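Side-chain contacts in insecticidal protein (Brevibacillus laterosporus, PDB 7ML9), which is an insecticidal toxin active against the western corn rootworm and probably acts by forming beta-barrel pores in target membranes: residues N49-P54 against Q59-P64; Y134-S139 against L312-I317; T155-I160 against S164-T169. All blocks are in the same frame, centred on the assembly; numbering follows the deposited sequence. Where two conformers were deposited one is given.

Contact 1: N49-P54 against Q59-P64; sequences NTNFKP and QFSYSP
Thr50 and Ser63 bring the two backbones together, their CA atoms 5.0 Å apart, where irregular loop 49-54 runs roughly antiparallel to strand 59-63, the directions 156° apart. The polar link is made by side chains that reach across to the loop. Gln59 illustrates how one amide can stand in for a strand neighbour: its OE1 accepts from Lys53 N at 2.9 Å, while NE2 donates to Lys53 O at 2.8 Å. The second bond is nearly straight (170° at the hydrogen) and in plane with both the carbonyl and the amide, so the pair fixes the rotation of the Gln59 head group. Two residues on, Ser61 OG, roughly anti to the backbone N (chi1 150°), donates to Asn51 OD1 at 2.6 Å. Between these polar points lies the Phe52 ring, with CD1 3.4 Å from Gln59 CG and CE1 3.6 Å from Ser61 CB. Farther along, the methyl CG2 of Thr50 rests 3.9 Å from Ser63 CB, while their hydroxyls bond Asn45 and Trp48, respectively. Phe52 thus joins the elements around it, packing on Ala41 of helix 28-48 and on Val69 and Leu71 of strand 69-71, which pairs with strand 59-63.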
loop_
_atom_site.group_PDB
_atom_site.type_symbol
_atom_site.label_atom_id
_atom_site.label_comp_id
_atom_site.label_asym_id
_atom_site.label_seq_id
_atom_site.Cartn_x
_atom_site.Cartn_y
_atom_site.Cartn_z
ATOM N N ASN A 49 11.421 -31.548 -31.038
ATOM C CA ASN A 49 12.022 -32.263 -29.905
ATOM C C ASN A 49 13.418 -31.749 -29.568
ATOM O O ASN A 49 14.310 -32.520 -29.209
ATOM C CB ASN A 49 12.044 -33.767 -30.159
ATOM C CG ASN A 49 10.662 -34.346 -30.194
ATOM O OD1 ASN A 49 10.169 -34.767 -31.245
ATOM N ND2 ASN A 49 9.999 -34.326 -29.050
ATOM N N THR A 50 13.600 -30.434 -29.653
ATOM C CA THR A 50 14.865 -29.790 -29.345
ATOM C C THR A 50 14.858 -29.293 -27.899
ATOM O O THR A 50 13.861 -29.403 -27.188
ATOM C CB THR A 50 15.104 -28.633 -30.313
ATOM O OG1 THR A 50 13.858 -27.965 -30.555
ATOM C CG2 THR A 50 15.671 -29.158 -31.646
ATOM N N ASN A 51 15.970 -28.704 -27.470
ATOM C CA ASN A 51 16.104 -28.126 -26.134
ATOM C C ASN A 51 16.567 -26.660 -26.201
ATOM O O ASN A 51 17.423 -26.217 -25.425
ATOM C CB ASN A 51 17.048 -28.964 -25.280
ATOM C CG ASN A 51 18.505 -28.896 -25.759
ATOM O OD1 ASN A 51 18.789 -28.521 -26.905
ATOM N ND2 ASN A 51 19.430 -29.234 -24.872
ATOM N N PHE A 52 16.005 -25.895 -27.145
ATOM C CA PHE A 52 16.327 -24.476 -27.277
ATOM C C PHE A 52 15.926 -23.716 -26.015
ATOM O O PHE A 52 14.896 -24.005 -25.398
ATOM C CB PHE A 52 15.592 -23.851 -28.467
ATOM C CG PHE A 52 16.026 -24.379 -29.830
ATOM C CD1 PHE A 52 17.353 -24.338 -30.219
ATOM C CD2 PHE A 52 15.091 -24.888 -30.718
ATOM C CE1 PHE A 52 17.753 -24.808 -31.468
ATOM C CE2 PHE A 52 15.483 -25.372 -31.977
ATOM C CZ PHE A 52 16.816 -25.329 -32.342
ATOM N N LYS A 53 16.733 -22.702 -25.656
ATOM C CA LYS A 53 16.474 -21.790 -24.548
ATOM C C LYS A 53 15.940 -20.469 -25.081
ATOM O O LYS A 53 16.179 -20.125 -26.244
ATOM C CB LYS A 53 17.760 -21.540 -23.758
ATOM C CG LYS A 53 18.501 -22.794 -23.342
ATOM C CD LYS A 53 17.744 -23.571 -22.284
ATOM C CE LYS A 53 18.650 -24.578 -21.583
ATOM N NZ LYS A 53 19.329 -25.493 -22.553
ATOM N N PRO A 54 15.209 -19.696 -24.270
ATOM C CA PRO A 54 14.750 -18.373 -24.737
ATOM C C PRO A 54 15.937 -17.445 -24.971
ATOM O O PRO A 54 16.746 -17.207 -24.074
ATOM C CB PRO A 54 13.844 -17.885 -23.592
ATOM C CG PRO A 54 14.359 -18.614 -22.366
ATOM C CD PRO A 54 14.781 -19.976 -22.879
ATOM N N GLN A 59 21.330 -20.291 -31.858
ATOM C CA GLN A 59 21.641 -21.457 -31.046
ATOM C C GLN A 59 21.337 -22.709 -31.852
ATOM O O GLN A 59 20.615 -22.671 -32.855
ATOM C CB GLN A 59 20.871 -21.446 -29.707
ATOM C CG GLN A 59 19.369 -21.600 -29.824
ATOM C CD GLN A 59 18.631 -21.334 -28.496
ATOM O OE1 GLN A 59 18.882 -21.990 -27.481
ATOM N NE2 GLN A 59 17.702 -20.387 -28.520
ATOM N N PHE A 60 21.915 -23.823 -31.410
ATOM C CA PHE A 60 21.697 -25.106 -32.056
ATOM C C PHE A 60 21.322 -26.130 -31.001
ATOM O O PHE A 60 21.575 -25.952 -29.811
ATOM C CB PHE A 60 22.932 -25.587 -32.857
ATOM C CG PHE A 60 24.139 -25.908 -32.005
ATOM C CD1 PHE A 60 24.282 -27.156 -31.407
ATOM C CD2 PHE A 60 25.138 -24.968 -31.822
ATOM C CE1 PHE A 60 25.390 -27.449 -30.632
ATOM C CE2 PHE A 60 26.246 -25.254 -31.047
ATOM C CZ PHE A 60 26.373 -26.494 -30.452
ATOM N N SER A 61 20.708 -27.211 -31.456
ATOM C CA SER A 61 20.273 -28.230 -30.520
ATOM C C SER A 61 20.082 -29.524 -31.292
ATOM O O SER A 61 19.706 -29.512 -32.468
ATOM C CB SER A 61 18.982 -27.803 -29.814
ATOM O OG SER A 61 18.198 -28.922 -29.454
ATOM N N TYR A 62 20.347 -30.639 -30.626
ATOM C CA TYR A 62 20.268 -31.937 -31.278
ATOM C C TYR A 62 18.871 -32.509 -31.079
ATOM O O TYR A 62 18.424 -32.690 -29.942
ATOM C CB TYR A 62 21.324 -32.898 -30.738
ATOM C CG TYR A 62 21.129 -34.299 -31.258
ATOM C CD1 TYR A 62 21.294 -34.577 -32.615
ATOM C CD2 TYR A 62 20.758 -35.341 -30.409
ATOM C CE1 TYR A 62 21.102 -35.861 -33.111
ATOM C CE2 TYR A 62 20.566 -36.631 -30.896
ATOM C CZ TYR A 62 20.740 -36.881 -32.248
ATOM O OH TYR A 62 20.552 -38.155 -32.738
ATOM N N SER A 63 18.181 -32.787 -32.180
ATOM C CA SER A 63 16.868 -33.398 -32.097
ATOM C C SER A 63 16.994 -34.894 -32.332
ATOM O O SER A 63 17.524 -35.301 -33.380
ATOM C CB SER A 63 15.926 -32.792 -33.120
ATOM O OG SER A 63 14.950 -33.736 -33.521
ATOM N N PRO A 64 16.534 -35.743 -31.410
ATOM C CA PRO A 64 16.586 -37.194 -31.657
ATOM C C PRO A 64 15.824 -37.611 -32.896
ATOM O O PRO A 64 16.090 -38.689 -33.439
ATOM C CB PRO A 64 15.955 -37.788 -30.390
ATOM C CG PRO A 64 16.077 -36.715 -29.356
ATOM C CD PRO A 64 15.940 -35.424 -30.103
#

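Contact 2: Y134-S139 against L312-I317; sequences YTESTS and LIRTEI
Glu136 and Arg314 form a salt bridge between strands 130-147 and 303-323 of the large sheet, each of which pairs antiparallel with strand 178-189; the two side chains therefore meet over an intervening strand, touching Val185 and Lys183 on it. They approach from opposite directions. Arg314 extends from CG to NE, with CG anti to the backbone N (chi1 -174°), and offers the side of its guanidinium bearing NE and NH2. NE donates to Glu136 OE2 at 2.8 Å, and NH2 to Glu136 OE1 at 3.1 Å, a two-nitrogen, side-on grip with one main bond to each carboxylate oxygen; NE also makes a weak bond to OE1 at 3.5 Å. Both oxygens are met on their syn sides, and the carboxylate and guanidinium planes lie only 18° apart, close to the flat pairing of two planar ions. Glu136 OE2 has a second partner in the hydroxyl of Tyr187 on strand 178-189, which would help to hold the carboxylate in place. The chemistry implies a directional tie in which the two charges probably offset each other: it buries just 84 Å², so hydrogen bonding and charge rather than apolar packing make the contact, and partial exposure probably tempers its strength.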
loop_
_atom_site.group_PDB
_atom_site.type_symbol
_atom_site.label_atom_id
_atom_site.label_comp_id
_atom_site.label_asym_id
_atom_site.label_seq_id
_atom_site.Cartn_x
_atom_site.Cartn_y
_atom_site.Cartn_z
ATOM N N TYR A 134 -1.162 17.762 17.336
ATOM C CA TYR A 134 -0.656 16.440 17.015
ATOM C C TYR A 134 -0.252 16.391 15.548
ATOM O O TYR A 134 -0.925 16.974 14.696
ATOM C CB TYR A 134 -1.729 15.387 17.299
ATOM C CG TYR A 134 -1.221 13.971 17.274
ATOM C CD1 TYR A 134 -0.523 13.444 18.351
ATOM C CD2 TYR A 134 -1.429 13.157 16.159
ATOM C CE1 TYR A 134 -0.051 12.135 18.338
ATOM C CE2 TYR A 134 -0.964 11.856 16.133
ATOM C CZ TYR A 134 -0.268 11.346 17.219
ATOM O OH TYR A 134 0.199 10.041 17.194
ATOM N N THR A 135 0.830 15.679 15.260
ATOM C CA THR A 135 1.267 15.456 13.882
ATOM C C THR A 135 0.873 14.044 13.463
ATOM O O THR A 135 1.505 13.069 13.874
ATOM C CB THR A 135 2.767 15.668 13.744
ATOM O OG1 THR A 135 3.095 17.014 14.116
ATOM C CG2 THR A 135 3.208 15.406 12.287
ATOM N N GLU A 136 -0.184 13.951 12.661
ATOM C CA GLU A 136 -0.519 12.720 11.963
ATOM C C GLU A 136 0.470 12.502 10.823
ATOM O O GLU A 136 0.886 13.447 10.138
ATOM C CB GLU A 136 -1.943 12.781 11.410
ATOM C CG GLU A 136 -3.033 13.047 12.442
ATOM C CD GLU A 136 -4.372 13.275 11.795
ATOM O OE1 GLU A 136 -4.418 13.398 10.549
ATOM O OE2 GLU A 136 -5.387 13.341 12.515
ATOM N N SER A 137 0.854 11.251 10.631
ATOM C CA SER A 137 1.823 10.874 9.617
ATOM C C SER A 137 1.308 9.649 8.882
ATOM O O SER A 137 0.771 8.731 9.505
ATOM C CB SER A 137 3.191 10.568 10.241
ATOM O OG SER A 137 4.221 10.652 9.279
ATOM N N THR A 138 1.456 9.650 7.560
ATOM C CA THR A 138 1.226 8.465 6.738
ATOM C C THR A 138 2.442 8.278 5.850
ATOM O O THR A 138 2.858 9.224 5.174
ATOM C CB THR A 138 -0.017 8.604 5.869
ATOM O OG1 THR A 138 -1.174 8.767 6.694
ATOM C CG2 THR A 138 -0.183 7.360 4.992
ATOM N N SER A 139 3.025 7.082 5.856
ATOM C CA SER A 139 4.135 6.818 4.958
ATOM C C SER A 139 3.934 5.479 4.255
ATOM O O SER A 139 3.190 4.602 4.717
ATOM C CB SER A 139 5.487 6.869 5.688
ATOM O OG SER A 139 5.607 5.863 6.665
ATOM N N LEU A 312 -12.977 12.690 20.206
ATOM C CA LEU A 312 -12.307 13.945 19.880
ATOM C C LEU A 312 -12.950 14.621 18.670
ATOM O O LEU A 312 -13.660 14.000 17.880
ATOM C CB LEU A 312 -10.809 13.715 19.647
ATOM C CG LEU A 312 -10.305 12.776 18.538
ATOM C CD1 LEU A 312 -10.405 13.419 17.156
ATOM C CD2 LEU A 312 -8.877 12.354 18.817
ATOM N N ILE A 313 -12.700 15.922 18.551
ATOM C CA ILE A 313 -13.070 16.714 17.385
ATOM C C ILE A 313 -11.779 17.138 16.704
ATOM O O ILE A 313 -10.892 17.710 17.351
ATOM C CB ILE A 313 -13.914 17.940 17.770
ATOM C CG1 ILE A 313 -15.222 17.512 18.424
ATOM C CG2 ILE A 313 -14.218 18.795 16.551
ATOM C CD1 ILE A 313 -15.892 18.654 19.158
ATOM N N ARG A 314 -11.666 16.854 15.408
ATOM C CA ARG A 314 -10.415 16.999 14.674
ATOM C C ARG A 314 -10.495 18.202 13.745
ATOM O O ARG A 314 -11.471 18.354 13.001
ATOM C CB ARG A 314 -10.110 15.725 13.882
ATOM C CG ARG A 314 -8.751 15.689 13.190
ATOM C CD ARG A 314 -8.676 14.513 12.202
ATOM N NE ARG A 314 -7.566 14.643 11.259
ATOM C CZ ARG A 314 -7.676 15.175 10.043
ATOM N NH1 ARG A 314 -8.849 15.642 9.625
ATOM N NH2 ARG A 314 -6.610 15.251 9.252
ATOM N N THR A 315 -9.470 19.052 13.791
ATOM C CA THR A 315 -9.360 20.205 12.901
ATOM C C THR A 315 -7.951 20.263 12.341
ATOM O O THR A 315 -6.983 20.361 13.106
ATOM C CB THR A 315 -9.688 21.505 13.634
ATOM O OG1 THR A 315 -10.988 21.392 14.226
ATOM C CG2 THR A 315 -9.667 22.671 12.657
ATOM N N GLU A 316 -7.828 20.201 11.010
ATOM C CA GLU A 316 -6.512 20.284 10.389
ATOM C C GLU A 316 -6.021 21.725 10.402
ATOM O O GLU A 316 -6.794 22.664 10.207
ATOM C CB GLU A 316 -6.534 19.750 8.948
ATOM C CG GLU A 316 -5.148 19.769 8.277
ATOM C CD GLU A 316 -5.130 19.209 6.850
ATOM O OE1 GLU A 316 -6.029 18.423 6.483
ATOM O OE2 GLU A 316 -4.197 19.556 6.096
ATOM N N ILE A 317 -4.723 21.899 10.664
ATOM C CA ILE A 317 -4.126 23.225 10.561
ATOM C C ILE A 317 -3.200 23.257 9.349
ATOM O O ILE A 317 -3.502 23.932 8.354
ATOM C CB ILE A 317 -3.403 23.646 11.854
ATOM C CG1 ILE A 317 -2.666 22.508 12.542
ATOM C CG2 ILE A 317 -4.405 24.142 12.869
ATOM C CD1 ILE A 317 -1.899 22.933 13.799
#

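Contact 3: T155-I160 against S164-T169; sequences TMKFPI and SMEAST
Ala167 O is gripped by two groups of strand 155-160: Phe158 N donates to it at 2.8 Å, and Lys157 CA makes a CA-H...O contact at 3.2 Å. The oxygen also lies over one face of the Phe158 ring, a packing contact. This is one hydrogen-bonded pair of an antiparallel hairpin, completed by Ala167 N donating to Phe158 O; Met156 with Thr169 and Ile160 with Met165 repeat the pattern on either side. Near the turn the register slips. Ile160 O receives weak bonds from both Ser164 N and Met165 N, the signature of a classic beta bulge.

Side chains alternate between two unlike faces. On one, the Phe158 ring folds back over the partner strand because CG sits between the backbone N and the carbonyl carbon (chi1 50°). The methyl of Ala167 lies over its face in a CH-pi contact, CB 4.2 Å from the ring centroid. Ala167 CB is also 3.9 Å from Ile160 CG2, and Ile160 CG1 rests 3.8 Å from Met165 CB. On the other face, Lys157 bends at chi3 and chi4, crossing Glu166 at about a right angle in a long diagonal salt bridge of doubtful strength, NZ to OE1 3.6 Å, with NZ nearer to Glu166 CG than to OE1.

Such an amphipathic hairpin is consistent with the membrane-inserting element of aerolysin-like toxins. In this structure much of its apolar face is covered: Met156, Phe158 and Ile160 pack on strands 201-229 and 266-289, with Met156 and Phe158 also reaching strand 86-115.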
loop_
_atom_site.group_PDB
_atom_site.type_symbol
_atom_site.label_atom_id
_atom_site.label_comp_id
_atom_site.label_asym_id
_atom_site.label_seq_id
_atom_site.Cartn_x
_atom_site.Cartn_y
_atom_site.Cartn_z
ATOM N N THR A 155 -3.161 5.616 -5.912
ATOM C CA THR A 155 -3.560 5.951 -4.555
ATOM C C THR A 155 -4.322 4.791 -3.948
ATOM O O THR A 155 -5.212 4.217 -4.584
ATOM C CB THR A 155 -4.415 7.214 -4.544
ATOM O OG1 THR A 155 -3.599 8.300 -4.989
ATOM C CG2 THR A 155 -4.939 7.493 -3.132
ATOM N N MET A 156 -3.953 4.434 -2.728
ATOM C CA MET A 156 -4.599 3.357 -2.004
ATOM C C MET A 156 -5.269 3.922 -0.762
ATOM O O MET A 156 -4.671 4.723 -0.042
ATOM C CB MET A 156 -3.598 2.284 -1.605
ATOM C CG MET A 156 -4.290 1.014 -1.225
ATOM S SD MET A 156 -3.368 0.136 0.017
ATOM C CE MET A 156 -3.248 1.362 1.290
ATOM N N LYS A 157 -6.505 3.500 -0.518
ATOM C CA LYS A 157 -7.267 3.913 0.652
ATOM C C LYS A 157 -7.430 2.748 1.616
ATOM O O LYS A 157 -7.595 1.599 1.199
ATOM C CB LYS A 157 -8.643 4.450 0.255
ATOM C CG LYS A 157 -8.583 5.624 -0.705
ATOM C CD LYS A 157 -9.821 5.691 -1.601
ATOM C CE LYS A 157 -11.087 5.230 -0.891
ATOM N NZ LYS A 157 -11.355 6.011 0.352
ATOM N N PHE A 158 -7.390 3.052 2.905
ATOM C CA PHE A 158 -7.502 2.049 3.943
ATOM C C PHE A 158 -8.263 2.643 5.117
ATOM O O PHE A 158 -8.193 3.855 5.354
ATOM C CB PHE A 158 -6.121 1.558 4.407
ATOM C CG PHE A 158 -5.155 2.664 4.751
ATOM C CD1 PHE A 158 -4.486 3.361 3.753
ATOM C CD2 PHE A 158 -4.900 2.994 6.073
ATOM C CE1 PHE A 158 -3.586 4.367 4.066
ATOM C CE2 PHE A 158 -3.999 4.005 6.397
ATOM C CZ PHE A 158 -3.342 4.693 5.393
ATOM N N PRO A 159 -9.011 1.826 5.854
ATOM C CA PRO A 159 -9.671 2.328 7.061
ATOM C C PRO A 159 -8.693 2.398 8.219
ATOM O O PRO A 159 -7.743 1.618 8.319
ATOM C CB PRO A 159 -10.772 1.290 7.328
ATOM C CG PRO A 159 -10.663 0.254 6.204
ATOM C CD PRO A 159 -9.283 0.396 5.649
ATOM N N ILE A 160 -8.927 3.368 9.098
ATOM C CA ILE A 160 -8.106 3.566 10.282
ATOM C C ILE A 160 -9.022 3.659 11.495
ATOM O O ILE A 160 -10.237 3.830 11.372
ATOM C CB ILE A 160 -7.229 4.826 10.182
ATOM C CG1 ILE A 160 -8.120 6.060 10.039
ATOM C CG2 ILE A 160 -6.242 4.711 9.021
ATOM C CD1 ILE A 160 -7.394 7.347 10.313
ATOM N N SER A 164 -13.325 3.618 11.603
ATOM C CA SER A 164 -14.142 4.811 11.797
ATOM C C SER A 164 -13.763 5.971 10.884
ATOM O O SER A 164 -14.531 6.935 10.780
ATOM C CB SER A 164 -14.067 5.267 13.260
ATOM O OG SER A 164 -12.749 5.637 13.612
ATOM N N MET A 165 -12.607 5.915 10.230
ATOM C CA MET A 165 -12.222 6.930 9.262
ATOM C C MET A 165 -11.490 6.253 8.112
ATOM O O MET A 165 -11.021 5.117 8.229
ATOM C CB MET A 165 -11.340 8.023 9.886
ATOM C CG MET A 165 -11.329 9.336 9.100
ATOM S SD MET A 165 -10.585 10.728 9.992
ATOM C CE MET A 165 -10.144 11.829 8.645
ATOM N N GLU A 166 -11.409 6.963 6.992
ATOM C CA GLU A 166 -10.695 6.504 5.810
ATOM C C GLU A 166 -9.472 7.380 5.583
ATOM O O GLU A 166 -9.554 8.608 5.677
ATOM C CB GLU A 166 -11.595 6.540 4.572
ATOM C CG GLU A 166 -11.112 5.658 3.420
ATOM C CD GLU A 166 -11.916 4.369 3.266
ATOM O OE1 GLU A 166 -13.144 4.458 3.033
ATOM O OE2 GLU A 166 -11.320 3.271 3.366
ATOM N N ALA A 167 -8.337 6.743 5.295
ATOM C CA ALA A 167 -7.097 7.433 4.962
ATOM C C ALA A 167 -6.556 6.883 3.646
ATOM O O ALA A 167 -7.014 5.849 3.151
ATOM C CB ALA A 167 -6.053 7.283 6.073
ATOM N N SER A 168 -5.566 7.572 3.078
ATOM C CA SER A 168 -5.042 7.181 1.774
ATOM C C SER A 168 -3.558 7.508 1.678
ATOM O O SER A 168 -2.991 8.221 2.511
ATOM C CB SER A 168 -5.808 7.852 0.633
ATOM O OG SER A 168 -5.493 9.228 0.569
ATOM N N THR A 169 -2.927 6.964 0.636
ATOM C CA THR A 169 -1.496 7.114 0.428
ATOM C C THR A 169 -1.232 6.790 -1.040
ATOM O O THR A 169 -1.916 5.950 -1.625
ATOM C CB THR A 169 -0.699 6.202 1.369
ATOM O OG1 THR A 169 0.696 6.519 1.314
ATOM C CG2 THR A 169 -0.901 4.709 1.029
#

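The three contacts show local pairing and long-range closure within one elongated beta-rich chain. Contact 1 comes first in sequence and stands apart beside helix 28-48, its centre about 64 Å from that of contact 2 and 53 Å from that of contact 3. The other two are neighbours, centres about 14 Å apart: the hairpin of contact 3 is nested within the 172 residues that contact 2 brackets. They touch directly, Thr138 CG2 packing 3.8 Å from Thr169 CB and Arg314 NH1 lying 4.1 Å from Met165 CE. The large sheet whose strands 130-147 and 303-323 contact 2 bridges also seats the hairpin, which, if it inserts as in relatives, would have to leave these strands.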